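Long-range contact in Maltose/maltodextrin transport permease homologue (Bdellovibrio bacteriovorus HD100, PDB 6FFL), which probably captures maltose and maltodextrins for import, as the maltotriose-binding MalE domain fused to the MalF membrane subunit of an ABC transporter: residues 193-204 / 354-362. Residues are numbered along the deposited sequence; the frame is centred on the assembly and turned at random.
Sequences LKDTFQFILKLR and LRIQYQKVL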
ATOM      1  N   LEU A 193       5.671  17.641   9.180  1.00 14.14           N
ATOM      2  CA  LEU A 193       4.595  17.607   8.192  1.00 13.56           C
ATOM      3  C   LEU A 193       4.592  18.867   7.332  1.00 16.29           C
ATOM      4  O   LEU A 193       4.398  18.789   6.113  1.00 16.62           O
ATOM      5  CB  LEU A 193       3.236  17.410   8.871  1.00 12.56           C
ATOM      6  CG  LEU A 193       2.080  17.269   7.876  1.00 11.45           C
ATOM      7  CD1 LEU A 193       2.269  16.058   6.929  1.00 12.43           C
ATOM      8  CD2 LEU A 193       0.731  17.198   8.608  1.00 13.70           C
ATOM      9  N   LYS A 194       4.796  20.041   7.942  1.00 15.43           N
ATOM     10  CA  LYS A 194       4.899  21.263   7.145  1.00 14.27           C
ATOM     11  C   LYS A 194       5.998  21.129   6.096  1.00 16.50           C
ATOM     12  O   LYS A 194       5.797  21.464   4.920  1.00 16.69           O
ATOM     13  CB  LYS A 194       5.161  22.465   8.053  1.00 13.99           C
ATOM     14  CG  LYS A 194       5.348  23.786   7.303  1.00 19.43           C
ATOM     15  CD  LYS A 194       5.951  24.839   8.215  1.00 30.81           C
ATOM     16  CE  LYS A 194       7.326  24.409   8.708  1.00 43.82           C
ATOM     17  NZ  LYS A 194       8.421  25.112   7.988  1.00 51.48           N
ATOM     18  N   ASP A 195       7.162  20.606   6.503  1.00 16.44           N
ATOM     19  CA  ASP A 195       8.295  20.473   5.589  1.00 18.98           C
ATOM     20  C   ASP A 195       7.994  19.468   4.478  1.00 17.83           C
ATOM     21  O   ASP A 195       8.436  19.645   3.332  1.00 17.49           O
ATOM     22  CB  ASP A 195       9.550  20.047   6.360  1.00 16.01           C
ATOM     23  CG  ASP A 195      10.194  21.193   7.142  1.00 23.72           C
ATOM     24  OD1 ASP A 195       9.802  22.367   6.965  1.00 23.64           O
ATOM     25  OD2 ASP A 195      11.108  20.909   7.944  1.00 30.62           O
ATOM     26  N   THR A 196       7.257  18.404   4.804  1.00 16.38           N
ATOM     27  CA  THR A 196       6.834  17.436   3.794  1.00 15.59           C
ATOM     28  C   THR A 196       5.919  18.086   2.765  1.00 14.91           C
ATOM     29  O   THR A 196       6.094  17.907   1.552  1.00 16.19           O
ATOM     30  CB  THR A 196       6.115  16.259   4.469  1.00 13.68           C
ATOM     31  OG1 THR A 196       7.034  15.568   5.328  1.00 14.53           O
ATOM     32  CG2 THR A 196       5.599  15.283   3.429  1.00 15.55           C
ATOM     33  N   PHE A 197       4.906  18.812   3.242  1.00 14.24           N
ATOM     34  CA  PHE A 197       4.053  19.589   2.354  1.00 13.89           C
ATOM     35  C   PHE A 197       4.879  20.500   1.458  1.00 16.92           C
ATOM     36  O   PHE A 197       4.627  20.594   0.249  1.00 16.69           O
ATOM     37  CB  PHE A 197       3.068  20.436   3.164  1.00 13.28           C
ATOM     38  CG  PHE A 197       1.961  19.651   3.811  1.00 16.04           C
ATOM     39  CD1 PHE A 197       1.723  18.327   3.473  1.00 22.40           C
ATOM     40  CD2 PHE A 197       1.167  20.243   4.785  1.00 17.37           C
ATOM     41  CE1 PHE A 197       0.687  17.618   4.067  1.00 19.26           C
ATOM     42  CE2 PHE A 197       0.132  19.537   5.396  1.00 18.80           C
ATOM     43  CZ  PHE A 197      -0.099  18.213   5.033  1.00 15.84           C
ATOM     44  N   GLN A 198       5.866  21.192   2.036  1.00 17.91           N
ATOM     45  CA  GLN A 198       6.629  22.148   1.239  1.00 15.53           C
ATOM     46  C   GLN A 198       7.562  21.451   0.264  1.00 15.55           C
ATOM     47  O   GLN A 198       7.791  21.970  -0.838  1.00 19.44           O
ATOM     48  CB  GLN A 198       7.412  23.106   2.143  1.00 20.83           C
ATOM     49  CG  GLN A 198       6.540  23.784   3.195  1.00 29.74           C
ATOM     50  CD  GLN A 198       7.265  24.840   4.019  1.00 42.99           C
ATOM     51  OE1 GLN A 198       6.859  26.005   4.046  1.00 42.86           O
ATOM     52  NE2 GLN A 198       8.334  24.437   4.702  1.00 40.55           N
ATOM     53  N   PHE A 199       8.117  20.301   0.658  1.00 17.01           N
ATOM     54  CA  PHE A 199       9.024  19.557  -0.216  1.00 16.49           C
ATOM     55  C   PHE A 199       8.325  19.165  -1.507  1.00 19.84           C
ATOM     56  O   PHE A 199       8.873  19.338  -2.604  1.00 19.15           O
ATOM     57  CB  PHE A 199       9.544  18.317   0.522  1.00 18.38           C
ATOM     58  CG  PHE A 199      10.413  17.418  -0.318  1.00 18.92           C
ATOM     59  CD1 PHE A 199      11.673  17.831  -0.734  1.00 20.88           C
ATOM     60  CD2 PHE A 199       9.962  16.163  -0.690  1.00 19.80           C
ATOM     61  CE1 PHE A 199      12.465  17.003  -1.500  1.00 25.13           C
ATOM     62  CE2 PHE A 199      10.752  15.331  -1.461  1.00 19.89           C
ATOM     63  CZ  PHE A 199      11.996  15.746  -1.862  1.00 18.16           C
ATOM     64  N   ILE A 200       7.094  18.671  -1.402  1.00 17.34           N
ATOM     65  CA  ILE A 200       6.395  18.245  -2.604  1.00 18.49           C
ATOM     66  C   ILE A 200       5.923  19.452  -3.411  1.00 19.68           C
ATOM     67  O   ILE A 200       5.954  19.432  -4.646  1.00 18.82           O
ATOM     68  CB  ILE A 200       5.259  17.283  -2.228  1.00 21.67           C
ATOM     69  CG1 ILE A 200       5.872  15.918  -1.880  1.00 21.91           C
ATOM     70  CG2 ILE A 200       4.245  17.135  -3.357  1.00 18.15           C
ATOM     71  CD1 ILE A 200       4.881  14.937  -1.411  1.00 23.28           C
ATOM     72  N   LEU A 201       5.516  20.539  -2.742  1.00 15.95           N
ATOM     73  CA  LEU A 201       5.226  21.760  -3.488  1.00 16.03           C
ATOM     74  C   LEU A 201       6.443  22.227  -4.276  1.00 17.82           C
ATOM     75  O   LEU A 201       6.316  22.711  -5.407  1.00 20.70           O
ATOM     76  CB  LEU A 201       4.753  22.873  -2.547  1.00 20.68           C
ATOM     77  CG  LEU A 201       3.336  22.794  -2.001  1.00 22.95           C
ATOM     78  CD1 LEU A 201       3.132  23.949  -1.032  1.00 25.05           C
ATOM     79  CD2 LEU A 201       2.333  22.885  -3.120  1.00 23.39           C
ATOM     80  N   LYS A 202       7.631  22.096  -3.692  1.00 19.27           N
ATOM     81  CA  LYS A 202       8.841  22.523  -4.391  1.00 22.33           C
ATOM     82  C   LYS A 202       9.099  21.647  -5.610  1.00 22.51           C
ATOM     83  O   LYS A 202       9.451  22.154  -6.680  1.00 21.95           O
ATOM     84  CB  LYS A 202      10.029  22.494  -3.423  1.00 21.20           C
ATOM     85  CG  LYS A 202      11.381  22.876  -4.013  1.00 30.91           C
ATOM     86  CD  LYS A 202      12.423  22.959  -2.895  1.00 28.81           C
ATOM     87  CE  LYS A 202      13.814  23.296  -3.416  1.00 33.02           C
ATOM     88  NZ  LYS A 202      14.402  22.163  -4.185  1.00 34.86           N
ATOM     89  N   LEU A 203       8.922  20.329  -5.471  1.00 20.62           N
ATOM     90  CA  LEU A 203       9.074  19.440  -6.622  1.00 19.75           C
ATOM     91  C   LEU A 203       8.129  19.831  -7.754  1.00 19.95           C
ATOM     92  O   LEU A 203       8.501  19.769  -8.932  1.00 21.22           O
ATOM     93  CB  LEU A 203       8.818  17.991  -6.207  1.00 15.63           C
ATOM     94  CG  LEU A 203       9.783  17.303  -5.238  1.00 19.07           C
ATOM     95  CD1 LEU A 203       9.335  15.879  -4.959  1.00 16.28           C
ATOM     96  CD2 LEU A 203      11.204  17.327  -5.765  1.00 19.46           C
ATOM     97  N   ARG A 204       6.907  20.256  -7.415  1.00 19.33           N
ATOM     98  CA  ARG A 204       5.906  20.546  -8.435  1.00 19.38           C
ATOM     99  C   ARG A 204       6.086  21.931  -9.039  1.00 23.93           C
ATOM    100  O   ARG A 204       5.938  22.103 -10.255  1.00 27.30           O
ATOM    101  CB  ARG A 204       4.497  20.409  -7.838  1.00 20.92           C
ATOM    102  CG  ARG A 204       3.348  20.547  -8.843  1.00 21.14           C
ATOM    103  CD  ARG A 204       1.985  20.724  -8.134  1.00 22.38           C
ATOM    104  NE  ARG A 204       1.868  22.061  -7.559  1.00 28.88           N
ATOM    105  CZ  ARG A 204       0.841  22.482  -6.824  1.00 32.20           C
ATOM    106  NH1 ARG A 204      -0.177  21.669  -6.575  1.00 29.58           N
ATOM    107  NH2 ARG A 204       0.831  23.719  -6.346  1.00 29.23           N
ATOM    108  N   LEU A 354      -5.258  14.057   6.791  1.00 13.00           N
ATOM    109  CA  LEU A 354      -4.140  14.416   5.926  1.00 14.35           C
ATOM    110  C   LEU A 354      -4.597  14.620   4.488  1.00 19.92           C
ATOM    111  O   LEU A 354      -4.150  15.556   3.810  1.00 15.56           O
ATOM    112  CB  LEU A 354      -3.060  13.338   5.996  1.00 13.61           C
ATOM    113  CG  LEU A 354      -2.187  13.309   7.245  1.00 15.85           C
ATOM    114  CD1 LEU A 354      -1.289  12.073   7.187  1.00 16.42           C
ATOM    115  CD2 LEU A 354      -1.353  14.592   7.337  1.00 15.30           C
ATOM    116  N   ARG A 355      -5.495  13.764   3.998  0.56 15.14           N
ATOM    117  CA  ARG A 355      -5.918  13.902   2.608  0.56 16.36           C
ATOM    118  C   ARG A 355      -6.678  15.202   2.394  0.56 16.91           C
ATOM    119  O   ARG A 355      -6.446  15.908   1.404  0.56 17.86           O
ATOM    120  CB  ARG A 355      -6.770  12.711   2.179  0.56 17.26           C
ATOM    121  CG  ARG A 355      -7.014  12.661   0.670  0.56 15.18           C
ATOM    122  CD  ARG A 355      -8.023  11.571   0.298  0.56 17.75           C
ATOM    123  NE  ARG A 355      -7.516  10.235   0.605  0.56 18.21           N
ATOM    124  CZ  ARG A 355      -7.932   9.486   1.621  0.56 15.68           C
ATOM    125  NH1 ARG A 355      -8.876   9.931   2.440  0.56 16.48           N
ATOM    126  NH2 ARG A 355      -7.403   8.287   1.812  0.56 16.30           N
ATOM    127  N   ILE A 356      -7.589  15.533   3.311  1.00 15.28           N
ATOM    128  CA  ILE A 356      -8.362  16.762   3.193  1.00 17.02           C
ATOM    129  C   ILE A 356      -7.440  17.975   3.183  1.00 18.64           C
ATOM    130  O   ILE A 356      -7.547  18.850   2.313  1.00 20.94           O
ATOM    131  CB  ILE A 356      -9.389  16.848   4.335  1.00 17.67           C
ATOM    132  CG1 ILE A 356     -10.495  15.814   4.137  1.00 25.02           C
ATOM    133  CG2 ILE A 356      -9.976  18.273   4.449  1.00 22.62           C
ATOM    134  CD1 ILE A 356     -11.257  15.518   5.419  1.00 30.38           C
ATOM    135  N   GLN A 357      -6.500  18.030   4.133  1.00 16.78           N
ATOM    136  CA  GLN A 357      -5.680  19.230   4.263  1.00 18.85           C
ATOM    137  C   GLN A 357      -4.706  19.376   3.100  1.00 20.28           C
ATOM    138  O   GLN A 357      -4.534  20.484   2.575  1.00 18.90           O
ATOM    139  CB  GLN A 357      -4.934  19.231   5.601  1.00 20.64           C
ATOM    140  CG  GLN A 357      -5.839  19.217   6.823  1.00 21.94           C
ATOM    141  CD  GLN A 357      -7.020  20.168   6.714  1.00 25.62           C
ATOM    142  OE1 GLN A 357      -6.883  21.323   6.302  1.00 24.74           O
ATOM    143  NE2 GLN A 357      -8.192  19.684   7.097  1.00 41.52           N
ATOM    144  N   TYR A 358      -4.058  18.281   2.668  1.00 15.34           N
ATOM    145  CA  TYR A 358      -3.086  18.452   1.586  1.00 20.03           C
ATOM    146  C   TYR A 358      -3.772  18.736   0.259  1.00 16.00           C
ATOM    147  O   TYR A 358      -3.195  19.408  -0.601  1.00 16.28           O
ATOM    148  CB  TYR A 358      -2.144  17.247   1.439  1.00 18.69           C
ATOM    149  CG  TYR A 358      -0.823  17.648   0.752  1.00 18.18           C
ATOM    150  CD1 TYR A 358      -0.229  18.882   1.030  1.00 20.83           C
ATOM    151  CD2 TYR A 358      -0.216  16.834  -0.193  1.00 18.80           C
ATOM    152  CE1 TYR A 358       0.968  19.276   0.423  1.00 19.00           C
ATOM    153  CE2 TYR A 358       0.974  17.213  -0.809  1.00 22.33           C
ATOM    154  CZ  TYR A 358       1.561  18.437  -0.498  1.00 24.74           C
ATOM    155  OH  TYR A 358       2.744  18.842  -1.099  1.00 24.62           O
ATOM    156  N   GLN A 359      -5.003  18.260   0.073  1.00 16.01           N
ATOM    157  CA  GLN A 359      -5.734  18.641  -1.131  1.00 17.67           C
ATOM    158  C   GLN A 359      -5.900  20.150  -1.198  1.00 18.80           C
ATOM    159  O   GLN A 359      -5.769  20.752  -2.270  1.00 17.55           O
ATOM    160  CB  GLN A 359      -7.099  17.945  -1.176  1.00 26.69           C
ATOM    161  CG  GLN A 359      -7.810  18.035  -2.525  1.00 35.53           C
ATOM    162  CD  GLN A 359      -8.575  19.340  -2.718  1.00 49.71           C
ATOM    163  OE1 GLN A 359      -8.948  20.007  -1.752  1.00 60.04           O
ATOM    164  NE2 GLN A 359      -8.804  19.713  -3.975  1.00 49.89           N
ATOM    165  N   LYS A 360      -6.163  20.780  -0.052  1.00 14.21           N
ATOM    166  CA  LYS A 360      -6.336  22.227  -0.031  1.00 14.70           C
ATOM    167  C   LYS A 360      -5.019  22.946  -0.273  1.00 14.65           C
ATOM    168  O   LYS A 360      -4.995  24.010  -0.901  1.00 17.89           O
ATOM    169  CB  LYS A 360      -6.931  22.658   1.307  1.00 18.16           C
ATOM    170  CG  LYS A 360      -8.346  22.174   1.553  1.00 24.98           C
ATOM    171  CD  LYS A 360      -8.762  22.537   2.978  1.00 30.13           C
ATOM    172  CE  LYS A 360     -10.203  22.169   3.268  1.00 46.59           C
ATOM    173  NZ  LYS A 360     -10.582  22.555   4.656  1.00 51.56           N
ATOM    174  N   VAL A 361      -3.918  22.402   0.252  1.00 15.13           N
ATOM    175  CA  VAL A 361      -2.602  22.970  -0.027  1.00 14.17           C
ATOM    176  C   VAL A 361      -2.305  22.903  -1.517  1.00 13.40           C
ATOM    177  O   VAL A 361      -1.918  23.899  -2.144  1.00 16.87           O
ATOM    178  CB  VAL A 361      -1.517  22.229   0.770  1.00 16.12           C
ATOM    179  CG1 VAL A 361      -0.138  22.778   0.400  1.00 18.00           C
ATOM    180  CG2 VAL A 361      -1.765  22.350   2.242  1.00 19.32           C
ATOM    181  N   LEU A 362      -2.439  21.708  -2.097  1.00 16.06           N
ATOM    182  CA  LEU A 362      -2.125  21.549  -3.514  1.00 19.82           C
ATOM    183  C   LEU A 362      -3.058  22.364  -4.393  1.00 17.61           C
ATOM    184  O   LEU A 362      -2.655  22.807  -5.475  1.00 19.47           O
ATOM    185  CB  LEU A 362      -2.183  20.075  -3.900  1.00 17.35           C
ATOM    186  CG  LEU A 362      -1.095  19.232  -3.234  1.00 24.78           C
ATOM    187  CD1 LEU A 362      -1.248  17.783  -3.622  1.00 30.63           C
ATOM    188  CD2 LEU A 362       0.303  19.727  -3.592  1.00 29.95           C
TER
HETATM  189  O   HOH W   1      -0.450  25.222  -4.085  1.00 25.94           O
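Phe197 and Tyr358 lay their rings against each other where two helices of the periplasmic-binding-protein fold pack: the segments 193-204 and 354-362, on helices 191-205 and 346-362, cross at -40°. The case illustrates how one aromatic pair can bridge segments whose axes come no closer than 11.1 Å. The planes are almost parallel, tilted by 10°, with centroids separated by 4.4 Å, yet they are so far slid that overlap is slight. Each side chain reaches past the other toward the opposite helix. In Tyr358, CG lies anti to the backbone N (chi1 -156°), which sends the ring across to the other backbone; there OH donates to Phe197 O at 2.9 Å, in the carbonyl plane and on a lone pair. That oxygen also accepts the helical bond from Leu201 N, so two donors grip it. Ile200 CG2 sits at the edge of the tyrosine ring, while Phe167 meets the same ring edge-to-face.

Apolar branches fill in on either side along the helices: Leu193 CD2 meets Leu354 CD2 at 3.6 Å, and Leu201 splits its methyls, CD1 to Val361 CG1 and CD2 to Leu362 CD2. Helix 346-362 also carries Arg355, which touches a glucose of the bound glycan. Arg204, its chain bent at chi3, reaches the last turn of that helix. Its NH1 bonds Leu362 O at 2.9 Å, and NH2 donates to a water that in turn donates to Val361 O.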